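Local structure of putative ketosteroid isomerase (Parabacteroides distasonis ATCC 8503, 3KE7) at residues 9-15 with 114-120; 72-78 with 93-99. The protein probably acts as a ketosteroid isomerase or a related NTF2-like enzyme, and holds a bicine molecule in its pocket. All blocks are in the same frame, centred on the assembly; numbering follows the deposited sequence. Where two conformers were deposited one is given.

Followed from the N terminus, the chain leaves helix 3-7 and enters residues 9-15, which meet residues 114-120 in contact 1. This pairing closes a loop of 98 intervening residues that takes in helix 15-28 and most of the sheet, and it ties the N-terminal connection to the turn between strands 102-114 and 120-129. Within that long loop falls contact 2, 72-78 with 93-99, which closes a far shorter loop of 14 residues and pairs strand 74-85, outermost of this chain's strands on that side, with strand 88-99. The two nest without crossing. Their centres lie about 27 Å apart, on opposite sides of the chain's centre, and their nearest atoms remain about 11 Å from each other.

Contact 1 of 2, residues 9-15 with 114-120; sequences KTLNENI and RNPDNQW
Trp120 and Glu13 meet through a hydrogen bond from indole NE1 to carboxylate OE2, 3.2 Å long and bent to 149° at the hydrogen. OE2 receives it on its syn side, though 29° out of the carboxylate plane, and the carboxylate and indole planes are steeply inclined to each other. Beside this bond is the more closely packed part: Ile15 crosses the indole at about a right angle, its CD1 4.0 Å from CZ2 of Trp120. Arg114 lays its CB over one face of the same indole, and its guanidinium carries CG2 of Thr10 on one face, 3.7 Å from CZ. The arginine's bend at chi3 (58°) brings that group round to the threonine methyl. Asn118, closing a type I turn from Asn115, crosses Thr10 at about a right angle, its OD1 3.5 Å from the same CG2. A water sits within the interface, between Glu13, Ile15, Arg114 and the indole edge, accepting from NH1 of Arg114 and donating to OE2 of Glu13 at 2.7 Å. These contacts join connection 9-15 to the turn between strands 102-114 and 120-129, in the helix-against-sheet architecture of the NTF2-like fold; Met18, Ile19 and Leu22 of helix 15-28 also pack on Trp120. The solvent side is loose: exposed Leu11, and Lys9 just past helix 3-7, where the chain leaves in a Schellman motif, barely graze the other segment.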
loop_
_atom_site.group_PDB
_atom_site.type_symbol
_atom_site.label_atom_id
_atom_site.label_comp_id
_atom_site.label_asym_id
_atom_site.label_seq_id
_atom_site.Cartn_x
_atom_site.Cartn_y
_atom_site.Cartn_z
ATOM N N LYS B 9 5.693 -19.989 18.388
ATOM C CA LYS B 9 7.087 -20.022 17.903
ATOM C C LYS B 9 7.400 -18.758 17.104
ATOM O O LYS B 9 7.878 -18.832 15.986
ATOM C CB LYS B 9 7.369 -21.263 17.042
ATOM C CG LYS B 9 8.849 -21.577 16.837
ATOM C CD LYS B 9 9.007 -22.718 15.832
ATOM C CE LYS B 9 10.456 -23.039 15.488
ATOM N NZ LYS B 9 11.059 -24.027 16.415
ATOM N N THR B 10 7.061 -17.604 17.662
ATOM C CA THR B 10 7.416 -16.324 17.041
ATOM C C THR B 10 8.410 -15.637 17.984
ATOM O O THR B 10 8.491 -15.991 19.167
ATOM C CB THR B 10 6.173 -15.440 16.745
ATOM O OG1 THR B 10 5.430 -15.204 17.947
ATOM C CG2 THR B 10 5.265 -16.121 15.701
ATOM N N LEU B 11 9.187 -14.698 17.455
ATOM C CA LEU B 11 10.223 -14.001 18.249
ATOM C C LEU B 11 9.621 -12.934 19.163
ATOM O O LEU B 11 8.625 -12.299 18.813
ATOM C CB LEU B 11 11.261 -13.354 17.313
ATOM C CG LEU B 11 12.081 -14.298 16.436
ATOM C CD1 LEU B 11 12.716 -13.544 15.255
ATOM C CD2 LEU B 11 13.137 -15.007 17.265
ATOM N N ASN B 12 10.249 -12.720 20.323
ATOM C CA ASN B 12 9.801 -11.701 21.290
ATOM C C ASN B 12 10.342 -10.303 20.921
ATOM O O ASN B 12 10.831 -9.561 21.782
ATOM C CB ASN B 12 10.245 -12.082 22.706
ATOM N N GLU B 13 10.200 -9.951 19.647
ATOM C CA GLU B 13 10.758 -8.723 19.082
ATOM C C GLU B 13 9.751 -7.585 19.023
ATOM O O GLU B 13 8.522 -7.806 19.036
ATOM C CB GLU B 13 11.254 -9.004 17.652
ATOM C CG GLU B 13 10.114 -9.242 16.651
ATOM C CD GLU B 13 10.516 -10.084 15.460
ATOM O OE1 GLU B 13 11.737 -10.265 15.233
ATOM O OE2 GLU B 13 9.598 -10.563 14.740
ATOM N N ASN B 14 10.277 -6.362 18.986
ATOM C CA ASN B 14 9.453 -5.190 18.756
ATOM C C ASN B 14 9.233 -5.191 17.236
ATOM O O ASN B 14 10.151 -4.883 16.460
ATOM C CB ASN B 14 10.177 -3.936 19.252
ATOM C CG ASN B 14 9.356 -2.680 19.109
ATOM O OD1 ASN B 14 8.882 -2.352 18.034
ATOM N ND2 ASN B 14 9.244 -1.921 20.200
ATOM N N ILE B 15 8.042 -5.584 16.795
ATOM C CA ILE B 15 7.809 -5.742 15.346
ATOM C C ILE B 15 7.985 -4.436 14.585
ATOM O O ILE B 15 8.662 -4.420 13.576
ATOM C CB ILE B 15 6.430 -6.418 15.044
ATOM C CG1 ILE B 15 6.489 -7.871 15.453
ATOM C CG2 ILE B 15 6.088 -6.315 13.561
ATOM C CD1 ILE B 15 5.093 -8.569 15.537
ATOM N N ARG B 114 4.831 -12.327 7.671
ATOM C CA ARG B 114 5.677 -13.237 8.406
ATOM C C ARG B 114 5.403 -14.637 7.880
ATOM O O ARG B 114 4.260 -15.088 7.921
ATOM C CB ARG B 114 5.376 -13.145 9.907
ATOM C CG ARG B 114 6.347 -14.020 10.760
ATOM C CD ARG B 114 6.095 -13.820 12.250
ATOM N NE ARG B 114 4.717 -14.154 12.549
ATOM C CZ ARG B 114 3.944 -13.530 13.439
ATOM N NH1 ARG B 114 4.414 -12.523 14.194
ATOM N NH2 ARG B 114 2.681 -13.915 13.567
ATOM N N ASN B 115 6.435 -15.283 7.360
ATOM C CA ASN B 115 6.331 -16.647 6.866
ATOM C C ASN B 115 6.457 -17.627 8.040
ATOM O O ASN B 115 6.798 -17.216 9.145
ATOM C CB ASN B 115 7.303 -16.936 5.682
ATOM C CG ASN B 115 8.838 -17.023 6.063
ATOM O OD1 ASN B 115 9.231 -17.297 7.217
ATOM N ND2 ASN B 115 9.709 -16.880 5.004
ATOM N N PRO B 116 6.103 -18.903 7.816
ATOM C CA PRO B 116 6.204 -19.914 8.896
ATOM C C PRO B 116 7.584 -20.027 9.533
ATOM O O PRO B 116 7.689 -20.390 10.710
ATOM C CB PRO B 116 5.839 -21.205 8.186
ATOM C CG PRO B 116 4.821 -20.798 7.183
ATOM C CD PRO B 116 5.184 -19.351 6.752
ATOM N N ASP B 117 8.631 -19.720 8.767
ATOM C CA ASP B 117 9.993 -19.734 9.285
ATOM C C ASP B 117 10.347 -18.466 10.057
ATOM O O ASP B 117 11.519 -18.231 10.344
ATOM C CB ASP B 117 10.995 -19.939 8.143
ATOM N N ASN B 118 9.341 -17.632 10.375
ATOM C CA ASN B 118 9.551 -16.377 11.114
ATOM C C ASN B 118 10.349 -15.334 10.359
ATOM O O ASN B 118 10.959 -14.456 10.966
ATOM C CB ASN B 118 10.194 -16.640 12.502
ATOM C CG ASN B 118 9.187 -17.022 13.541
ATOM O OD1 ASN B 118 8.184 -16.327 13.734
ATOM N ND2 ASN B 118 9.485 -18.096 14.290
ATOM N N GLN B 119 10.378 -15.438 9.036
ATOM C CA GLN B 119 11.028 -14.414 8.246
ATOM C C GLN B 119 9.924 -13.502 7.760
ATOM O O GLN B 119 8.874 -13.983 7.383
ATOM C CB GLN B 119 11.739 -14.973 7.049
ATOM C CG GLN B 119 12.884 -15.909 7.340
ATOM C CD GLN B 119 13.511 -16.361 6.062
ATOM O OE1 GLN B 119 12.854 -16.991 5.217
ATOM N NE2 GLN B 119 14.775 -16.008 5.871
ATOM N N TRP B 120 10.163 -12.216 7.855
ATOM C CA TRP B 120 9.245 -11.209 7.325
ATOM C C TRP B 120 9.656 -10.857 5.897
ATOM O O TRP B 120 10.826 -10.470 5.660
ATOM C CB TRP B 120 9.278 -9.963 8.160
ATOM C CG TRP B 120 8.723 -10.175 9.490
ATOM C CD1 TRP B 120 9.390 -10.694 10.580
ATOM C CD2 TRP B 120 7.378 -9.918 9.935
ATOM N NE1 TRP B 120 8.555 -10.734 11.667
ATOM C CE2 TRP B 120 7.320 -10.260 11.304
ATOM C CE3 TRP B 120 6.215 -9.462 9.315
ATOM C CZ2 TRP B 120 6.154 -10.139 12.054
ATOM C CZ3 TRP B 120 5.091 -9.303 10.064
ATOM C CH2 TRP B 120 5.050 -9.658 11.416
HETATM O O HOH W 1 7.175 -11.732 14.990
#

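Contact 2 of 2, residues 72-78 with 93-99; sequences ADHFDMI and FNLDSYL
The beta hairpin of strands 74-85 and 88-99 supplies two residues of the bicine pocket, Leu95 and Ser97, from the face that also bears Phe75 and Met77. The strand segments run antiparallel at 163°; the pair Asp76 and Asp96 is hydrogen-bonded both ways, N to O at 2.8 Å from Asp76 and 2.9 Å from Asp96. On the pocket-bearing face, the selenomethionine at Met77 holds CE over the centre of the Phe93 ring, 3.8 Å from its centroid and 12° off the normal, with SE above the same face in a Met-aromatic contact. Extension through chi1 (177°) and chi2, then a bend at chi3, carries the methyl there. A serine in place of Phe93 would probably leave the Met77 methyl without its aromatic platform and free to turn. Leu95 sets CD1 3.7 Å from CD1 of Phe75, and bicine touches Leu95 as well. Across the sheet, one water donates to OD2 of Asp76 and OD2 of Asp96 and accepts from OH of Tyr98. The carboxylate oxygens OD2 of Asp76 and Asp96 stand 4.6 Å apart, a like-charge pair whose repulsion this water and the Asp96–Lys105 salt bridge are likely to ease.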
loop_
_atom_site.group_PDB
_atom_site.type_symbol
_atom_site.label_atom_id
_atom_site.label_comp_id
_atom_site.label_asym_id
_atom_site.label_seq_id
_atom_site.Cartn_x
_atom_site.Cartn_y
_atom_site.Cartn_z
ATOM N N ALA B 72 20.931 6.514 -3.526
ATOM C CA ALA B 72 21.414 7.558 -2.624
ATOM C C ALA B 72 22.156 7.017 -1.396
ATOM O O ALA B 72 21.707 6.066 -0.713
ATOM C CB ALA B 72 20.222 8.428 -2.149
ATOM N N ASP B 73 23.285 7.650 -1.102
ATOM C CA ASP B 73 23.985 7.396 0.135
ATOM C C ASP B 73 23.192 7.918 1.277
ATOM O O ASP B 73 23.160 7.299 2.323
ATOM C CB ASP B 73 25.356 8.084 0.180
ATOM C CG ASP B 73 26.474 7.194 -0.254
ATOM O OD1 ASP B 73 26.375 5.963 -0.050
ATOM O OD2 ASP B 73 27.473 7.725 -0.786
ATOM N N HIS B 74 22.574 9.089 1.119
ATOM C CA HIS B 74 21.804 9.640 2.226
ATOM C C HIS B 74 20.308 9.826 1.940
ATOM O O HIS B 74 19.889 10.156 0.822
ATOM C CB HIS B 74 22.414 10.926 2.742
ATOM C CG HIS B 74 21.794 11.393 4.020
ATOM N ND1 HIS B 74 21.723 10.596 5.142
ATOM C CD2 HIS B 74 21.199 12.559 4.348
ATOM C CE1 HIS B 74 21.109 11.256 6.109
ATOM N NE2 HIS B 74 20.778 12.448 5.652
ATOM N N PHE B 75 19.527 9.584 2.986
ATOM C CA PHE B 75 18.077 9.662 2.941
ATOM C C PHE B 75 17.560 9.802 4.347
ATOM O O PHE B 75 18.211 9.384 5.279
ATOM C CB PHE B 75 17.477 8.416 2.255
ATOM C CG PHE B 75 17.820 7.080 2.925
ATOM C CD1 PHE B 75 17.183 6.676 4.095
ATOM C CD2 PHE B 75 18.747 6.206 2.342
ATOM C CE1 PHE B 75 17.474 5.415 4.687
ATOM C CE2 PHE B 75 19.050 4.973 2.933
ATOM C CZ PHE B 75 18.401 4.577 4.109
ATOM N N ASP B 76 16.378 10.432 4.491
ATOM C CA ASP B 76 15.701 10.624 5.771
ATOM C C ASP B 76 14.325 9.933 5.691
ATOM O O ASP B 76 13.509 10.304 4.825
ATOM C CB ASP B 76 15.411 12.110 6.053
ATOM C CG ASP B 76 16.668 12.964 6.184
ATOM O OD1 ASP B 76 17.689 12.488 6.737
ATOM O OD2 ASP B 76 16.609 14.140 5.757
HETATM N N MSE B 77 14.052 9.011 6.623
HETATM C CA MSE B 77 12.748 8.334 6.710
HETATM C C MSE B 77 11.839 9.101 7.667
HETATM O O MSE B 77 12.085 9.175 8.876
HETATM C CB MSE B 77 12.902 6.862 7.115
HETATM C CG MSE B 77 11.564 6.132 7.297
HETATM SE SE MSE B 77 11.812 4.216 7.653
HETATM C CE MSE B 77 12.534 3.612 5.927
ATOM N N ILE B 78 10.717 9.603 7.135
ATOM C CA ILE B 78 9.863 10.523 7.816
ATOM C C ILE B 78 8.606 9.874 8.376
ATOM O O ILE B 78 7.853 9.250 7.610
ATOM C CB ILE B 78 9.481 11.637 6.808
ATOM C CG1 ILE B 78 10.750 12.391 6.357
ATOM C CG2 ILE B 78 8.470 12.581 7.396
ATOM C CD1 ILE B 78 10.593 13.188 5.068
ATOM N N PHE B 93 5.658 5.337 5.179
ATOM C CA PHE B 93 6.578 6.396 5.493
ATOM C C PHE B 93 6.723 7.337 4.292
ATOM O O PHE B 93 6.318 6.998 3.157
ATOM C CB PHE B 93 7.960 5.839 5.913
ATOM C CG PHE B 93 8.662 4.963 4.878
ATOM C CD1 PHE B 93 8.391 3.611 4.813
ATOM C CD2 PHE B 93 9.646 5.486 4.034
ATOM C CE1 PHE B 93 9.033 2.797 3.878
ATOM C CE2 PHE B 93 10.311 4.681 3.118
ATOM C CZ PHE B 93 9.966 3.325 3.036
ATOM N N ASN B 94 7.347 8.476 4.569
ATOM C CA ASN B 94 7.851 9.340 3.552
ATOM C C ASN B 94 9.365 9.234 3.582
ATOM O O ASN B 94 9.939 8.889 4.638
ATOM C CB ASN B 94 7.335 10.770 3.759
ATOM C CG ASN B 94 5.898 10.892 3.357
ATOM O OD1 ASN B 94 4.995 10.777 4.180
ATOM N ND2 ASN B 94 5.676 10.968 2.040
ATOM N N LEU B 95 10.000 9.498 2.463
ATOM C CA LEU B 95 11.442 9.375 2.381
ATOM C C LEU B 95 12.025 10.495 1.575
ATOM O O LEU B 95 11.647 10.683 0.441
ATOM C CB LEU B 95 11.822 8.057 1.707
ATOM C CG LEU B 95 13.334 7.646 1.748
ATOM C CD1 LEU B 95 13.661 7.158 3.118
ATOM C CD2 LEU B 95 13.613 6.539 0.728
ATOM N N ASP B 96 12.943 11.262 2.165
ATOM C CA ASP B 96 13.726 12.244 1.385
ATOM C C ASP B 96 15.081 11.553 0.958
ATOM O O ASP B 96 15.830 11.185 1.802
ATOM C CB ASP B 96 13.998 13.499 2.213
ATOM C CG ASP B 96 12.766 14.373 2.431
ATOM O OD1 ASP B 96 11.706 14.167 1.804
ATOM O OD2 ASP B 96 12.881 15.275 3.285
ATOM N N SER B 97 15.258 11.324 -0.340
ATOM C CA SER B 97 16.423 10.648 -0.934
ATOM C C SER B 97 17.314 11.698 -1.572
ATOM O O SER B 97 16.926 12.302 -2.579
ATOM C CB SER B 97 15.945 9.661 -2.016
ATOM O OG SER B 97 17.000 8.877 -2.572
ATOM N N TYR B 98 18.523 11.830 -1.048
ATOM C CA TYR B 98 19.496 12.824 -1.539
ATOM C C TYR B 98 20.423 12.239 -2.612
ATOM O O TYR B 98 21.347 11.494 -2.297
ATOM C CB TYR B 98 20.285 13.353 -0.363
ATOM C CG TYR B 98 19.444 14.207 0.559
ATOM C CD1 TYR B 98 18.635 13.635 1.552
ATOM C CD2 TYR B 98 19.431 15.593 0.423
ATOM C CE1 TYR B 98 17.857 14.414 2.376
ATOM C CE2 TYR B 98 18.649 16.381 1.243
ATOM C CZ TYR B 98 17.863 15.795 2.213
ATOM O OH TYR B 98 17.090 16.589 3.017
ATOM N N LEU B 99 20.112 12.530 -3.878
ATOM C CA LEU B 99 20.942 12.107 -5.007
ATOM C C LEU B 99 22.006 13.200 -5.216
ATOM O O LEU B 99 21.688 14.283 -5.737
ATOM C CB LEU B 99 20.095 11.921 -6.290
ATOM C CG LEU B 99 18.845 11.018 -6.234
ATOM C CD1 LEU B 99 18.320 10.743 -7.643
ATOM C CD2 LEU B 99 19.128 9.707 -5.527
HETATM O O HOH W 2 15.111 15.864 4.634
HETATM O O HOH W 3 5.278 10.147 6.794
#